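Local coordinates for tetracycline repressor protein class G (Acinetobacter baumannii, PDB 6RX9) that represses the tetracycline resistance gene by binding its operator DNA through a helix-turn-helix region, and binds it less tightly once tetracycline is bound, at residues A[20-25]-A[97-102]; A[76-81]-A[114-119]. One frame throughout, in Å; residues are numbered along the deposited sequence.

Contact 1. Residues A[20-25]-A[97-102]; sequences VGMDSL and ARIHAG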
# COMPACT_ATOMS: atom_id res chain seq x y z
N VAL A 20 15.52 5.02 15.75
CA VAL A 20 16.41 4.08 15.00
C VAL A 20 15.69 3.42 13.82
O VAL A 20 16.38 2.93 12.92
CB VAL A 20 17.03 3.02 15.94
CG1 VAL A 20 17.76 3.67 17.11
CG2 VAL A 20 16.01 2.01 16.43
N GLY A 21 14.35 3.39 13.83
CA GLY A 21 13.55 2.81 12.73
C GLY A 21 13.30 1.32 12.91
O GLY A 21 13.90 0.72 13.83
N MET A 22 12.46 0.77 12.04
CA MET A 22 11.91 -0.61 12.08
C MET A 22 13.03 -1.65 11.95
O MET A 22 12.99 -2.67 12.67
CB MET A 22 10.92 -0.77 10.92
CG MET A 22 10.22 -2.10 10.84
SD MET A 22 9.21 -2.14 9.34
CE MET A 22 8.39 -3.73 9.53
N ASP A 23 14.00 -1.40 11.06
CA ASP A 23 15.07 -2.37 10.70
C ASP A 23 16.04 -2.54 11.89
O ASP A 23 16.44 -3.69 12.14
CB ASP A 23 15.79 -1.94 9.42
CG ASP A 23 14.91 -2.00 8.17
OD1 ASP A 23 13.87 -2.69 8.22
OD2 ASP A 23 15.28 -1.36 7.17
N SER A 24 16.38 -1.45 12.59
CA SER A 24 17.37 -1.43 13.70
C SER A 24 16.71 -1.80 15.04
O SER A 24 17.46 -2.06 16.00
CB SER A 24 18.05 -0.09 13.80
OG SER A 24 18.85 0.15 12.65
N LEU A 25 15.38 -1.80 15.11
CA LEU A 25 14.62 -2.14 16.35
C LEU A 25 14.86 -3.62 16.70
O LEU A 25 14.69 -4.47 15.81
CB LEU A 25 13.13 -1.84 16.12
CG LEU A 25 12.21 -2.05 17.31
CD1 LEU A 25 12.65 -1.21 18.50
CD2 LEU A 25 10.77 -1.72 16.94
N ALA A 97 3.72 2.84 7.87
CA ALA A 97 3.00 2.13 6.79
C ALA A 97 3.62 0.74 6.57
O ALA A 97 2.84 -0.21 6.38
CB ALA A 97 2.99 2.95 5.52
N ARG A 98 4.95 0.63 6.62
CA ARG A 98 5.68 -0.66 6.47
C ARG A 98 5.27 -1.63 7.58
O ARG A 98 5.00 -2.81 7.28
CB ARG A 98 7.20 -0.44 6.50
CG ARG A 98 7.79 0.10 5.20
CD ARG A 98 9.29 0.30 5.33
NE ARG A 98 9.97 -0.96 5.59
CZ ARG A 98 11.14 -1.10 6.21
NH1 ARG A 98 11.64 -2.31 6.38
NH2 ARG A 98 11.81 -0.04 6.65
N ILE A 99 5.21 -1.14 8.83
CA ILE A 99 4.78 -1.94 10.02
C ILE A 99 3.35 -2.42 9.80
O ILE A 99 3.10 -3.63 9.99
CB ILE A 99 4.95 -1.12 11.32
CG1 ILE A 99 6.43 -0.95 11.67
CG2 ILE A 99 4.17 -1.73 12.47
CD1 ILE A 99 6.70 0.10 12.73
N HIS A 100 2.44 -1.53 9.39
CA HIS A 100 1.01 -1.84 9.14
C HIS A 100 0.90 -2.93 8.06
O HIS A 100 0.15 -3.90 8.28
CB HIS A 100 0.22 -0.58 8.76
CG HIS A 100 -1.22 -0.85 8.46
ND1 HIS A 100 -2.18 -0.90 9.45
CD2 HIS A 100 -1.86 -1.09 7.29
CE1 HIS A 100 -3.36 -1.17 8.90
NE2 HIS A 100 -3.18 -1.29 7.58
N ALA A 101 1.64 -2.77 6.96
CA ALA A 101 1.64 -3.67 5.78
C ALA A 101 2.20 -5.05 6.17
O ALA A 101 1.61 -6.07 5.75
CB ALA A 101 2.43 -3.06 4.66
N GLY A 102 3.30 -5.07 6.94
CA GLY A 102 4.02 -6.29 7.33
C GLY A 102 3.24 -7.15 8.32
O GLY A 102 3.57 -8.35 8.44
O HOH W 1 13.86 0.97 9.11

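Contact 2. Residues A[76-81]-A[114-119]; sequences RVFLKE and ETQIRF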
# COMPACT_ATOMS: atom_id res chain seq x y z
N ARG A 76 -19.85 11.61 2.87
CA ARG A 76 -18.65 12.20 2.20
C ARG A 76 -17.66 12.70 3.26
O ARG A 76 -16.45 12.40 3.13
CB ARG A 76 -19.05 13.33 1.25
CG ARG A 76 -19.96 12.89 0.11
CD ARG A 76 -20.28 14.03 -0.83
NE ARG A 76 -21.58 13.87 -1.48
CZ ARG A 76 -22.71 14.49 -1.13
NH1 ARG A 76 -23.82 14.24 -1.81
NH2 ARG A 76 -22.74 15.34 -0.12
N VAL A 77 -18.15 13.43 4.26
CA VAL A 77 -17.31 13.99 5.36
C VAL A 77 -16.78 12.82 6.21
O VAL A 77 -15.59 12.87 6.58
CB VAL A 77 -18.09 15.01 6.21
CG1 VAL A 77 -17.33 15.42 7.46
CG2 VAL A 77 -18.46 16.24 5.38
N PHE A 78 -17.61 11.81 6.48
CA PHE A 78 -17.25 10.61 7.28
C PHE A 78 -16.06 9.89 6.63
O PHE A 78 -15.07 9.62 7.34
CB PHE A 78 -18.42 9.64 7.42
CG PHE A 78 -18.02 8.31 8.02
CD1 PHE A 78 -17.54 8.24 9.32
CD2 PHE A 78 -18.07 7.14 7.28
CE1 PHE A 78 -17.15 7.03 9.87
CE2 PHE A 78 -17.68 5.93 7.82
CZ PHE A 78 -17.22 5.88 9.12
N LEU A 79 -16.15 9.58 5.33
CA LEU A 79 -15.10 8.82 4.59
C LEU A 79 -13.81 9.64 4.52
O LEU A 79 -12.73 9.04 4.72
CB LEU A 79 -15.60 8.45 3.19
CG LEU A 79 -16.67 7.36 3.13
CD1 LEU A 79 -17.02 7.02 1.70
CD2 LEU A 79 -16.22 6.10 3.88
N LYS A 80 -13.91 10.95 4.27
CA LYS A 80 -12.72 11.85 4.15
C LYS A 80 -12.02 11.94 5.51
O LYS A 80 -10.80 11.71 5.55
CB LYS A 80 -13.10 13.24 3.64
CG LYS A 80 -11.93 14.22 3.60
CD LYS A 80 -12.03 15.28 2.52
CE LYS A 80 -10.73 16.02 2.32
NZ LYS A 80 -10.82 17.02 1.23
N GLU A 81 -12.75 12.27 6.58
CA GLU A 81 -12.17 12.45 7.93
C GLU A 81 -11.57 11.13 8.42
O GLU A 81 -10.51 11.17 9.07
CB GLU A 81 -13.21 13.01 8.91
CG GLU A 81 -13.58 14.46 8.63
CD GLU A 81 -12.43 15.45 8.73
OE1 GLU A 81 -12.57 16.56 8.17
OE2 GLU A 81 -11.41 15.13 9.37
N GLU A 114 -20.00 -3.09 11.28
CA GLU A 114 -21.46 -3.13 11.02
C GLU A 114 -22.04 -1.71 11.09
O GLU A 114 -22.82 -1.36 10.18
CB GLU A 114 -22.17 -4.06 12.01
CG GLU A 114 -23.67 -4.15 11.77
CD GLU A 114 -24.32 -5.46 12.18
OE1 GLU A 114 -23.60 -6.41 12.54
OE2 GLU A 114 -25.57 -5.53 12.12
N THR A 115 -21.67 -0.93 12.10
CA THR A 115 -22.10 0.49 12.28
C THR A 115 -21.72 1.29 11.02
O THR A 115 -22.60 2.00 10.50
CB THR A 115 -21.49 1.12 13.54
OG1 THR A 115 -21.81 0.30 14.67
CG2 THR A 115 -21.99 2.52 13.79
N GLN A 116 -20.48 1.16 10.56
CA GLN A 116 -19.96 1.87 9.35
C GLN A 116 -20.77 1.45 8.12
O GLN A 116 -21.23 2.35 7.39
CB GLN A 116 -18.47 1.57 9.13
CG GLN A 116 -17.55 2.26 10.13
CD GLN A 116 -16.09 2.05 9.80
OE1 GLN A 116 -15.73 1.23 8.96
NE2 GLN A 116 -15.22 2.81 10.46
N ILE A 117 -20.94 0.14 7.90
CA ILE A 117 -21.64 -0.44 6.71
C ILE A 117 -23.11 0.01 6.73
O ILE A 117 -23.59 0.48 5.68
CB ILE A 117 -21.49 -1.97 6.67
CG1 ILE A 117 -20.04 -2.40 6.44
CG2 ILE A 117 -22.43 -2.58 5.64
CD1 ILE A 117 -19.75 -3.83 6.80
N ARG A 118 -23.79 -0.14 7.87
CA ARG A 118 -25.23 0.21 8.03
C ARG A 118 -25.44 1.71 7.76
O ARG A 118 -26.47 2.06 7.15
CB ARG A 118 -25.76 -0.21 9.40
CG ARG A 118 -26.09 -1.69 9.52
CD ARG A 118 -26.93 -1.98 10.75
NE ARG A 118 -27.14 -3.41 10.99
CZ ARG A 118 -28.05 -4.17 10.40
NH1 ARG A 118 -28.87 -3.67 9.48
NH2 ARG A 118 -28.15 -5.45 10.72
N PHE A 119 -24.50 2.56 8.18
CA PHE A 119 -24.53 4.03 7.96
C PHE A 119 -24.45 4.34 6.46
O PHE A 119 -25.26 5.14 5.97
CB PHE A 119 -23.42 4.75 8.72
CG PHE A 119 -23.27 6.20 8.36
CD1 PHE A 119 -24.26 7.12 8.69
CD2 PHE A 119 -22.14 6.66 7.69
CE1 PHE A 119 -24.12 8.46 8.35
CE2 PHE A 119 -22.01 8.00 7.36
CZ PHE A 119 -23.00 8.90 7.69

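Contact 1. Residues A[20-25]-A[97-102]
Met22 lays its sulfur over one face of the Arg98 guanidinium, SD standing 3.8 Å from CZ and above the middle of the group. With CG anti to the backbone N (chi1 -178°) and the chain extended from there, the thioether reaches from the loop 20-25 to helix 96-102, where it also slides alongside Ile99; Met22 SD lies 3.8 Å from Ile99 CG1. While Met22 takes the face, Asp23 takes the edge. Its OD1 accepts a nearly straight bond from Arg98 NH1 at 2.9 Å, on the syn side of the carboxylate and close to the guanidinium plane. The two flat groups are turned 62° apart, and the salt bridge rests on this one short bond rather than a paired, coplanar grip. A water accepts from Asp23 N at 3.1 Å and, weakly, from Arg98 NH2. The salt bridge thus holds the NH1 edge of Arg98 while the sulfur lies over its face; the water and a long, weak ion pair of NH2 with Asp95 OD1 probably add little. The junction joins the DNA-binding domain to the ligand-binding core of a TetR-family repressor, and Met22 N is tied to Asp95 OD2 just ahead of helix 96-102. Behind it, Met22 packs on Leu52 and Ile99 on Ala56 of helix 48-59, Ile99 also meets Leu17 of helix 6-20, and Arg98 rests against Leu146 of helix 127-155.

Contact 2. Residues A[76-81]-A[114-119]
Glu114 OE2 is gripped by two nitrogens of Arg118, NE and NH2, in a side-on salt bridge one turn along helix 110-122, with OE2 2.9 Å from NE. This pair lies on the flank of the helix turned to the second subunit, where Arg118 makes a cation-pi contact with Phe171 of that chain. Toward helix 75-91 the same helix presents a T-shaped aromatic pair, part of the helix packing in the all-helical C-terminal domain of TetR. The edge of Phe119 points at the face of Phe78, with ring centroids 5.6 Å apart and planes at 81°. Each phenylalanine swings its ring away from its own backbone N (chi1 170° in Phe78), and the two rings reach into the gap between the helices from opposite sides and overlap there. Pro69, in the preceding loop, touches both. The far end of Phe78 meets Gln116 at the ring edge, and the amide plane stands 74° from the ring. Gln116 NE2 gives its hydrogen bond to Ser67 O, which ties the amide to the loop, while CG, and NE2 itself, lie against the ring at Phe78 CZ. That approach brings Gln116 CG to 3.8 Å from Phe78 CZ.

Contacts 1 and 2 lie on opposite sides of the chain's centre, their own centres 29 Å apart and their nearest atoms about 13 Å apart, so they do not touch. Their segments alternate along the chain, and helices 75-91, 96-102 and 110-122 follow one another, linking the two places. Contact 1 spans two domains, whereas contact 2 stays within one. Segment 97-102 carries His100, a likely magnesium ligand, but its side chain takes no part in contact 1. Contact 2 comes nearer the inducer site: the side chain of Gln116 is about 4 Å from that of Asn82 and about 8 Å from that of His64, both likely tetracycline-binding residues.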